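Local coordinates for protein KLLA0E08119p (Kluyveromyces lactis, PDB 3VA7) that probably catalyses the ATP- and biotin-dependent carboxylation of urea to urea-1-carboxylate, this chain being the urea carboxylase part of a longer, multifunctional enzyme, at residues D918-V923 / D1108-L1113; K924-K929 / V1102-F1107. All coordinates share one frame; numbering follows the deposited sequence.

Interaction 1. Residues D918-V923 / D1108-L1113; sequences DKNWNV and DHKEYL
Asn922 and Asp1108 form an antiparallel non-hydrogen-bonded pair, CA to CA 4.4 Å, and one residue further out the amide N of His1109 donates to the O of Trp921 at 2.7 Å. The antiparallel pairing thus carries on to the first residue of the helix. The His1109 ring makes an offset stack with the five-membered ring of Trp921: the centroids are 4.4 Å apart and the planes differ by 9°. The CB of His1109 also sits over the same indole ring, 3.7 Å from its centroid, a CH-pi contact. With CG of Trp921 between its backbone N and carbonyl carbon (chi1 55°), the end of the indole is brought to the His1109 ring. Asp1108 is the N-cap of the helix: its OD1 takes the N-H of Glu1111 at 3.1 Å from above the carboxylate plane, with a weak bond from Lys1110 N besides. Toward the surface the contact turns aliphatic, the CB of Asn920 resting on the CB of Lys1110 and the CG of Lys919 meeting the CD1 of Leu1113 at 3.9 Å. Residues 918-923 belong to the region of carboxyltransferase subdomains C and D. Helix 859-875 packs against the pair: Asn860 OD1 accepts from the indole NE1, Tyr863 stacks on Trp921 and Leu859 touches His1109, so the contact joins strand 922-934 and helix 1109-1117 to that helix.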
ATOM      1  N   ASP A 918     -38.131 -17.676  -8.689  1.00 43.17           N
ATOM      2  CA  ASP A 918     -38.680 -17.720 -10.055  1.00 45.34           C
ATOM      3  C   ASP A 918     -37.890 -16.805 -11.004  1.00 45.34           C
ATOM      4  O   ASP A 918     -37.145 -15.890 -10.576  1.00 45.00           O
ATOM      5  CB  ASP A 918     -40.185 -17.363 -10.079  1.00 45.38           C
ATOM      6  CG  ASP A 918     -40.460 -15.927  -9.635  1.00 47.21           C
ATOM      7  OD1 ASP A 918     -41.626 -15.577  -9.466  1.00 51.57           O
ATOM      8  OD2 ASP A 918     -39.531 -15.125  -9.422  1.00 52.54           O
ATOM      9  N   LYS A 919     -38.102 -17.050 -12.292  1.00 46.06           N
ATOM     10  CA  LYS A 919     -37.450 -16.306 -13.364  1.00 46.35           C
ATOM     11  C   LYS A 919     -37.553 -14.772 -13.148  1.00 45.39           C
ATOM     12  O   LYS A 919     -36.716 -14.030 -13.648  1.00 46.25           O
ATOM     13  CB  LYS A 919     -37.919 -16.808 -14.754  1.00 46.62           C
ATOM     14  CG  LYS A 919     -39.266 -16.291 -15.230  1.00 50.56           C
ATOM     15  CD  LYS A 919     -39.935 -17.201 -16.275  1.00 56.82           C
ATOM     16  CE  LYS A 919     -41.486 -16.975 -16.335  1.00 61.22           C
ATOM     17  NZ  LYS A 919     -41.921 -15.507 -16.354  1.00 63.21           N
ATOM     18  N   ASN A 920     -38.492 -14.314 -12.320  1.00 44.03           N
ATOM     19  CA  ASN A 920     -38.694 -12.862 -12.137  1.00 42.69           C
ATOM     20  C   ASN A 920     -37.924 -12.147 -11.055  1.00 41.35           C
ATOM     21  O   ASN A 920     -38.348 -11.054 -10.627  1.00 41.65           O
ATOM     22  CB  ASN A 920     -40.186 -12.511 -11.982  1.00 43.22           C
ATOM     23  CG  ASN A 920     -41.042 -13.032 -13.144  1.00 43.92           C
ATOM     24  OD1 ASN A 920     -40.554 -13.722 -14.057  1.00 46.15           O
ATOM     25  ND2 ASN A 920     -42.321 -12.739 -13.085  1.00 42.48           N
ATOM     26  N   TRP A 921     -36.793 -12.718 -10.631  1.00 39.82           N
ATOM     27  CA  TRP A 921     -36.026 -12.178  -9.493  1.00 37.58           C
ATOM     28  C   TRP A 921     -35.477 -10.752  -9.713  1.00 38.01           C
ATOM     29  O   TRP A 921     -35.340 -10.305 -10.855  1.00 38.56           O
ATOM     30  CB  TRP A 921     -34.907 -13.139  -9.121  1.00 35.93           C
ATOM     31  CG  TRP A 921     -33.964 -13.517 -10.255  1.00 33.23           C
ATOM     32  CD1 TRP A 921     -34.078 -14.601 -11.110  1.00 28.68           C
ATOM     33  CD2 TRP A 921     -32.741 -12.854 -10.619  1.00 27.36           C
ATOM     34  NE1 TRP A 921     -33.016 -14.628 -11.979  1.00 24.99           N
ATOM     35  CE2 TRP A 921     -32.183 -13.573 -11.706  1.00 25.27           C
ATOM     36  CE3 TRP A 921     -32.084 -11.713 -10.152  1.00 27.74           C
ATOM     37  CZ2 TRP A 921     -30.998 -13.184 -12.336  1.00 24.73           C
ATOM     38  CZ3 TRP A 921     -30.887 -11.319 -10.775  1.00 25.68           C
ATOM     39  CH2 TRP A 921     -30.356 -12.070 -11.850  1.00 26.19           C
ATOM     40  N   ASN A 922     -35.176 -10.039  -8.634  1.00 37.88           N
ATOM     41  CA  ASN A 922     -34.413  -8.806  -8.739  1.00 38.57           C
ATOM     42  C   ASN A 922     -33.317  -8.666  -7.687  1.00 38.65           C
ATOM     43  O   ASN A 922     -33.306  -9.397  -6.728  1.00 39.14           O
ATOM     44  CB  ASN A 922     -35.319  -7.584  -8.746  1.00 39.60           C
ATOM     45  CG  ASN A 922     -36.255  -7.542  -7.567  1.00 40.02           C
ATOM     46  OD1 ASN A 922     -37.373  -8.028  -7.668  1.00 40.95           O
ATOM     47  ND2 ASN A 922     -35.813  -6.967  -6.445  1.00 41.82           N
ATOM     48  N   VAL A 923     -32.364  -7.758  -7.901  1.00 38.72           N
ATOM     49  CA  VAL A 923     -31.225  -7.543  -6.986  1.00 38.25           C
ATOM     50  C   VAL A 923     -30.847  -6.079  -7.007  1.00 37.69           C
ATOM     51  O   VAL A 923     -31.018  -5.407  -8.005  1.00 38.01           O
ATOM     52  CB  VAL A 923     -29.941  -8.331  -7.411  1.00 38.36           C
ATOM     53  CG1 VAL A 923     -29.963  -9.687  -6.947  1.00 37.44           C
ATOM     54  CG2 VAL A 923     -29.764  -8.328  -8.912  1.00 38.82           C
ATOM     55  N   ASP A1108     -33.620  -6.108 -12.773  1.00 38.12           N
ATOM     56  CA  ASP A1108     -34.850  -6.852 -12.692  1.00 38.88           C
ATOM     57  C   ASP A1108     -34.866  -7.956 -13.704  1.00 38.91           C
ATOM     58  O   ASP A1108     -34.889  -7.705 -14.886  1.00 40.09           O
ATOM     59  CB  ASP A1108     -36.000  -5.880 -12.941  1.00 39.24           C
ATOM     60  CG  ASP A1108     -37.357  -6.486 -12.645  1.00 41.17           C
ATOM     61  OD1 ASP A1108     -37.639  -7.614 -13.121  1.00 41.67           O
ATOM     62  OD2 ASP A1108     -38.132  -5.821 -11.917  1.00 42.98           O
ATOM     63  N   HIS A1109     -34.860  -9.200 -13.298  1.00 39.99           N
ATOM     64  CA  HIS A1109     -34.703 -10.210 -14.346  1.00 41.43           C
ATOM     65  C   HIS A1109     -35.939 -10.282 -15.242  1.00 42.22           C
ATOM     66  O   HIS A1109     -35.857 -10.733 -16.386  1.00 42.09           O
ATOM     67  CB  HIS A1109     -34.375 -11.572 -13.760  1.00 41.02           C
ATOM     68  CG  HIS A1109     -33.807 -12.529 -14.749  1.00 42.04           C
ATOM     69  ND1 HIS A1109     -32.632 -12.281 -15.432  1.00 44.62           N
ATOM     70  CD2 HIS A1109     -34.234 -13.744 -15.170  1.00 43.29           C
ATOM     71  CE1 HIS A1109     -32.356 -13.303 -16.229  1.00 42.51           C
ATOM     72  NE2 HIS A1109     -33.308 -14.207 -16.085  1.00 44.29           N
ATOM     73  N   LYS A1110     -37.090  -9.870 -14.690  1.00 43.58           N
ATOM     74  CA  LYS A1110     -38.351  -9.893 -15.412  1.00 44.30           C
ATOM     75  C   LYS A1110     -38.232  -8.870 -16.528  1.00 44.61           C
ATOM     76  O   LYS A1110     -38.613  -9.153 -17.654  1.00 45.41           O
ATOM     77  CB  LYS A1110     -39.546  -9.564 -14.501  1.00 44.95           C
ATOM     78  CG  LYS A1110     -40.938  -9.416 -15.197  1.00 45.50           C
ATOM     79  CD  LYS A1110     -41.931  -8.641 -14.300  1.00 49.71           C
ATOM     80  CE  LYS A1110     -43.428  -8.655 -14.797  1.00 51.03           C
ATOM     81  NZ  LYS A1110     -44.002 -10.027 -14.979  1.00 50.10           N
ATOM     82  N   GLU A1111     -37.689  -7.703 -16.234  1.00 44.33           N
ATOM     83  CA  GLU A1111     -37.574  -6.679 -17.258  1.00 45.88           C
ATOM     84  C   GLU A1111     -36.574  -7.074 -18.330  1.00 45.51           C
ATOM     85  O   GLU A1111     -36.854  -6.962 -19.536  1.00 46.01           O
ATOM     86  CB  GLU A1111     -37.148  -5.385 -16.637  1.00 46.43           C
ATOM     87  CG  GLU A1111     -37.111  -4.257 -17.581  1.00 51.56           C
ATOM     88  CD  GLU A1111     -37.342  -2.980 -16.817  1.00 59.72           C
ATOM     89  OE1 GLU A1111     -37.749  -3.101 -15.618  1.00 61.05           O
ATOM     90  OE2 GLU A1111     -37.132  -1.875 -17.396  1.00 61.24           O
ATOM     91  N   TYR A1112     -35.422  -7.563 -17.868  1.00 44.66           N
ATOM     92  CA  TYR A1112     -34.391  -8.119 -18.728  1.00 42.78           C
ATOM     93  C   TYR A1112     -34.885  -9.191 -19.648  1.00 43.37           C
ATOM     94  O   TYR A1112     -34.564  -9.146 -20.811  1.00 43.93           O
ATOM     95  CB  TYR A1112     -33.219  -8.621 -17.898  1.00 41.61           C
ATOM     96  CG  TYR A1112     -32.083  -9.247 -18.689  1.00 36.50           C
ATOM     97  CD1 TYR A1112     -31.120  -8.445 -19.348  1.00 33.16           C
ATOM     98  CD2 TYR A1112     -31.949 -10.633 -18.751  1.00 29.08           C
ATOM     99  CE1 TYR A1112     -30.064  -9.035 -20.061  1.00 30.17           C
ATOM    100  CE2 TYR A1112     -30.947 -11.211 -19.446  1.00 28.35           C
ATOM    101  CZ  TYR A1112     -29.978 -10.416 -20.094  1.00 28.18           C
ATOM    102  OH  TYR A1112     -28.949 -11.026 -20.783  1.00 25.87           O
ATOM    103  N   LEU A1113     -35.632 -10.161 -19.146  1.00 45.13           N
ATOM    104  CA  LEU A1113     -36.162 -11.251 -20.006  1.00 47.47           C
ATOM    105  C   LEU A1113     -37.111 -10.724 -21.062  1.00 48.38           C
ATOM    106  O   LEU A1113     -37.280 -11.357 -22.081  1.00 48.68           O
ATOM    107  CB  LEU A1113     -36.916 -12.314 -19.205  1.00 47.48           C
ATOM    108  CG  LEU A1113     -36.099 -13.387 -18.491  1.00 48.35           C
ATOM    109  CD1 LEU A1113     -37.109 -14.221 -17.704  1.00 48.03           C
ATOM    110  CD2 LEU A1113     -35.252 -14.268 -19.453  1.00 45.19           C
TER

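Interaction 2. Residues K924-K929 / V1102-F1107; sequences KSKIFK and VEESIF
Phe928 and Val1102 lie side by side and point the same way, with the CG1 methyl of Val1102 over the centre of the phenyl face, 3.6 Å from the ring centroid and 12° off its normal, which identifies a CH-pi contact. CG of Phe928 stands anti to the carbonyl carbon (chi1 -77°), leaving the ring beside the valine, while Leu1070 also touches it. Cutting Phe928 back to an alanine is likely to leave the Val1102 CG1 methyl without the ring face it rests on and to open a gap toward Leu1070. On the same face Lys926 runs alongside Glu1104, and Lys924 NZ stops 4.4 Å from Glu1104 OE2, beyond a salt bridge. The reverse face carries Ser925, Ile927 and Ser1105: the end of Ile927 reaches the Ser1105 hydroxyl, and Ser925 OG is hydrogen-bonded to Phe1073 O. Ser925 N donates to Ser1105 O at 2.8 Å; Ser925 O receives Ser1105 N and, weakly, Ser1105 OG. Two bonds, one each way, join Ile927 and Glu1103. In the mixed sheet of the carboxyltransferase C and D region, strand 1075-1081 flanks the other edge of 922-934. The backbone bonds thus hold the strands together, whereas the nearby opposite charges are likely to add only a diffuse attraction.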
ATOM      1  N   LYS A 924     -30.332  -5.579  -5.907  1.00 37.82           N
ATOM      2  CA  LYS A 924     -29.753  -4.248  -5.877  1.00 38.73           C
ATOM      3  C   LYS A 924     -28.570  -4.303  -6.836  1.00 38.48           C
ATOM      4  O   LYS A 924     -27.809  -5.295  -6.864  1.00 39.11           O
ATOM      5  CB  LYS A 924     -29.278  -3.897  -4.463  1.00 39.47           C
ATOM      6  CG  LYS A 924     -30.391  -3.793  -3.368  1.00 43.45           C
ATOM      7  CD  LYS A 924     -30.513  -2.350  -2.727  1.00 49.88           C
ATOM      8  CE  LYS A 924     -29.615  -2.175  -1.446  1.00 51.07           C
ATOM      9  NZ  LYS A 924     -29.371  -0.717  -1.063  1.00 55.75           N
ATOM     10  N   SER A 925     -28.437  -3.278  -7.666  1.00 37.32           N
ATOM     11  CA  SER A 925     -27.325  -3.221  -8.610  1.00 35.82           C
ATOM     12  C   SER A 925     -26.783  -1.807  -8.746  1.00 34.25           C
ATOM     13  O   SER A 925     -27.520  -0.917  -9.195  1.00 34.07           O
ATOM     14  CB  SER A 925     -27.799  -3.711  -9.967  1.00 35.60           C
ATOM     15  OG  SER A 925     -26.727  -3.749 -10.879  1.00 35.89           O
ATOM     16  N   LYS A 926     -25.531  -1.604  -8.356  1.00 32.26           N
ATOM     17  CA  LYS A 926     -24.822  -0.316  -8.617  1.00 32.22           C
ATOM     18  C   LYS A 926     -24.269  -0.209 -10.059  1.00 30.42           C
ATOM     19  O   LYS A 926     -23.636  -1.137 -10.563  1.00 30.88           O
ATOM     20  CB  LYS A 926     -23.705  -0.010  -7.590  1.00 32.28           C
ATOM     21  CG  LYS A 926     -24.190   0.162  -6.149  1.00 34.65           C
ATOM     22  CD  LYS A 926     -23.115   0.691  -5.195  1.00 38.89           C
ATOM     23  CE  LYS A 926     -23.397   0.256  -3.725  1.00 40.18           C
ATOM     24  NZ  LYS A 926     -22.896  -1.174  -3.383  1.00 40.74           N
ATOM     25  N   ILE A 927     -24.557   0.913 -10.710  1.00 28.82           N
ATOM     26  CA  ILE A 927     -24.151   1.195 -12.122  1.00 27.89           C
ATOM     27  C   ILE A 927     -23.000   2.172 -12.128  1.00 26.26           C
ATOM     28  O   ILE A 927     -23.150   3.325 -11.729  1.00 24.68           O
ATOM     29  CB  ILE A 927     -25.314   1.838 -12.982  1.00 27.57           C
ATOM     30  CG1 ILE A 927     -26.569   0.967 -12.939  1.00 28.26           C
ATOM     31  CG2 ILE A 927     -24.888   2.039 -14.422  1.00 25.48           C
ATOM     32  CD1 ILE A 927     -27.799   1.755 -13.241  1.00 30.17           C
ATOM     33  N   PHE A 928     -21.857   1.674 -12.566  1.00 26.06           N
ATOM     34  CA  PHE A 928     -20.636   2.451 -12.647  1.00 26.73           C
ATOM     35  C   PHE A 928     -20.406   2.884 -14.098  1.00 28.05           C
ATOM     36  O   PHE A 928     -20.398   2.033 -15.013  1.00 28.54           O
ATOM     37  CB  PHE A 928     -19.441   1.588 -12.175  1.00 27.17           C
ATOM     38  CG  PHE A 928     -19.345   1.423 -10.659  1.00 24.85           C
ATOM     39  CD1 PHE A 928     -20.198   0.563  -9.984  1.00 22.27           C
ATOM     40  CD2 PHE A 928     -18.420   2.162  -9.918  1.00 23.34           C
ATOM     41  CE1 PHE A 928     -20.139   0.413  -8.553  1.00 23.40           C
ATOM     42  CE2 PHE A 928     -18.357   2.024  -8.496  1.00 25.83           C
ATOM     43  CZ  PHE A 928     -19.217   1.124  -7.822  1.00 21.51           C
ATOM     44  N   LYS A 929     -20.190   4.185 -14.307  1.00 27.77           N
ATOM     45  CA  LYS A 929     -19.731   4.679 -15.599  1.00 27.71           C
ATOM     46  C   LYS A 929     -18.278   5.138 -15.521  1.00 27.82           C
ATOM     47  O   LYS A 929     -17.940   6.144 -14.832  1.00 28.22           O
ATOM     48  CB  LYS A 929     -20.646   5.809 -16.078  1.00 28.85           C
ATOM     49  CG  LYS A 929     -21.865   5.239 -16.802  1.00 29.50           C
ATOM     50  CD  LYS A 929     -23.027   6.168 -16.776  1.00 31.54           C
ATOM     51  CE  LYS A 929     -24.224   5.449 -17.416  1.00 33.17           C
ATOM     52  NZ  LYS A 929     -25.409   6.351 -17.323  1.00 33.19           N
ATOM     53  N   VAL A1102     -21.512   6.868 -10.084  1.00 32.18           N
ATOM     54  CA  VAL A1102     -22.204   5.694  -9.569  1.00 32.52           C
ATOM     55  C   VAL A1102     -23.617   6.013  -9.184  1.00 33.80           C
ATOM     56  O   VAL A1102     -23.847   6.933  -8.406  1.00 32.70           O
ATOM     57  CB  VAL A1102     -21.606   5.174  -8.195  1.00 32.52           C
ATOM     58  CG1 VAL A1102     -21.687   3.685  -8.155  1.00 30.95           C
ATOM     59  CG2 VAL A1102     -20.195   5.663  -7.936  1.00 28.71           C
ATOM     60  N   GLU A1103     -24.540   5.183  -9.638  1.00 36.17           N
ATOM     61  CA  GLU A1103     -25.940   5.256  -9.243  1.00 39.11           C
ATOM     62  C   GLU A1103     -26.448   3.961  -8.643  1.00 39.87           C
ATOM     63  O   GLU A1103     -26.340   2.914  -9.260  1.00 39.54           O
ATOM     64  CB  GLU A1103     -26.830   5.620 -10.454  1.00 39.22           C
ATOM     65  CG  GLU A1103     -26.586   7.038 -10.968  1.00 44.36           C
ATOM     66  CD  GLU A1103     -26.787   8.114  -9.875  1.00 49.91           C
ATOM     67  OE1 GLU A1103     -27.727   7.946  -9.051  1.00 54.27           O
ATOM     68  OE2 GLU A1103     -26.027   9.117  -9.841  1.00 47.64           O
ATOM     69  N   GLU A1104     -27.060   4.034  -7.470  1.00 42.14           N
ATOM     70  CA  GLU A1104     -27.757   2.858  -6.930  1.00 45.08           C
ATOM     71  C   GLU A1104     -28.978   2.548  -7.765  1.00 44.79           C
ATOM     72  O   GLU A1104     -29.820   3.408  -7.954  1.00 45.58           O
ATOM     73  CB  GLU A1104     -28.218   3.114  -5.514  1.00 45.63           C
ATOM     74  CG  GLU A1104     -27.742   2.058  -4.532  1.00 53.07           C
ATOM     75  CD  GLU A1104     -27.498   2.676  -3.144  1.00 63.49           C
ATOM     76  OE1 GLU A1104     -28.329   3.533  -2.725  1.00 66.11           O
ATOM     77  OE2 GLU A1104     -26.478   2.335  -2.479  1.00 66.80           O
ATOM     78  N   SER A1105     -29.099   1.337  -8.272  1.00 44.22           N
ATOM     79  CA  SER A1105     -30.398   0.951  -8.746  1.00 43.80           C
ATOM     80  C   SER A1105     -30.721  -0.543  -8.532  1.00 42.95           C
ATOM     81  O   SER A1105     -30.202  -1.130  -7.586  1.00 43.28           O
ATOM     82  CB  SER A1105     -30.643   1.463 -10.164  1.00 44.47           C
ATOM     83  OG  SER A1105     -29.965   0.656 -11.094  1.00 47.02           O
ATOM     84  N   ILE A1106     -31.603  -1.112  -9.365  1.00 41.52           N
ATOM     85  CA  ILE A1106     -32.145  -2.447  -9.186  1.00 41.50           C
ATOM     86  C   ILE A1106     -32.111  -3.171 -10.563  1.00 40.84           C
ATOM     87  O   ILE A1106     -32.684  -2.689 -11.520  1.00 41.31           O
ATOM     88  CB  ILE A1106     -33.673  -2.418  -8.674  1.00 42.22           C
ATOM     89  CG1 ILE A1106     -33.869  -1.837  -7.261  1.00 42.84           C
ATOM     90  CG2 ILE A1106     -34.292  -3.811  -8.673  1.00 43.93           C
ATOM     91  CD1 ILE A1106     -34.113  -0.287  -7.210  1.00 47.35           C
ATOM     92  N   PHE A1107     -31.474  -4.332 -10.670  1.00 38.92           N
ATOM     93  CA  PHE A1107     -31.596  -5.139 -11.871  1.00 37.47           C
ATOM     94  C   PHE A1107     -32.747  -6.142 -11.785  1.00 38.17           C
ATOM     95  O   PHE A1107     -32.821  -6.984 -10.859  1.00 38.68           O
ATOM     96  CB  PHE A1107     -30.315  -5.886 -12.110  1.00 36.18           C
ATOM     97  CG  PHE A1107     -30.373  -6.809 -13.263  1.00 34.27           C
ATOM     98  CD1 PHE A1107     -30.062  -6.344 -14.555  1.00 30.27           C
ATOM     99  CD2 PHE A1107     -30.731  -8.166 -13.080  1.00 31.08           C
ATOM    100  CE1 PHE A1107     -30.093  -7.225 -15.652  1.00 30.17           C
ATOM    101  CE2 PHE A1107     -30.768  -9.063 -14.177  1.00 30.65           C
ATOM    102  CZ  PHE A1107     -30.447  -8.583 -15.475  1.00 29.63           C
TER

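Overall arrangement
Both interactions use strand 922-934; interaction 2 pairs it with strand 1101-1108, and interaction 1 with the end of that strand and the helix 1109-1117 that follows. In sequence, the segments of interaction 2 fall between those of interaction 1. They meet where Val923 O probably accepts a hydrogen bond from Phe1107 N at 2.9 Å, so one antiparallel pairing runs through both. Each is partly buried, with exposed lysines, but the balance differs. Interaction 2 buries 543 Å² and rests on repeated backbone bonds with an aliphatic-aromatic contact. Interaction 1 buries 387 Å² and lies farther out, about 40 Å against 28 Å between its centre and that of the chain; there the strand pairing gives way to an aromatic stack and a capped helix start.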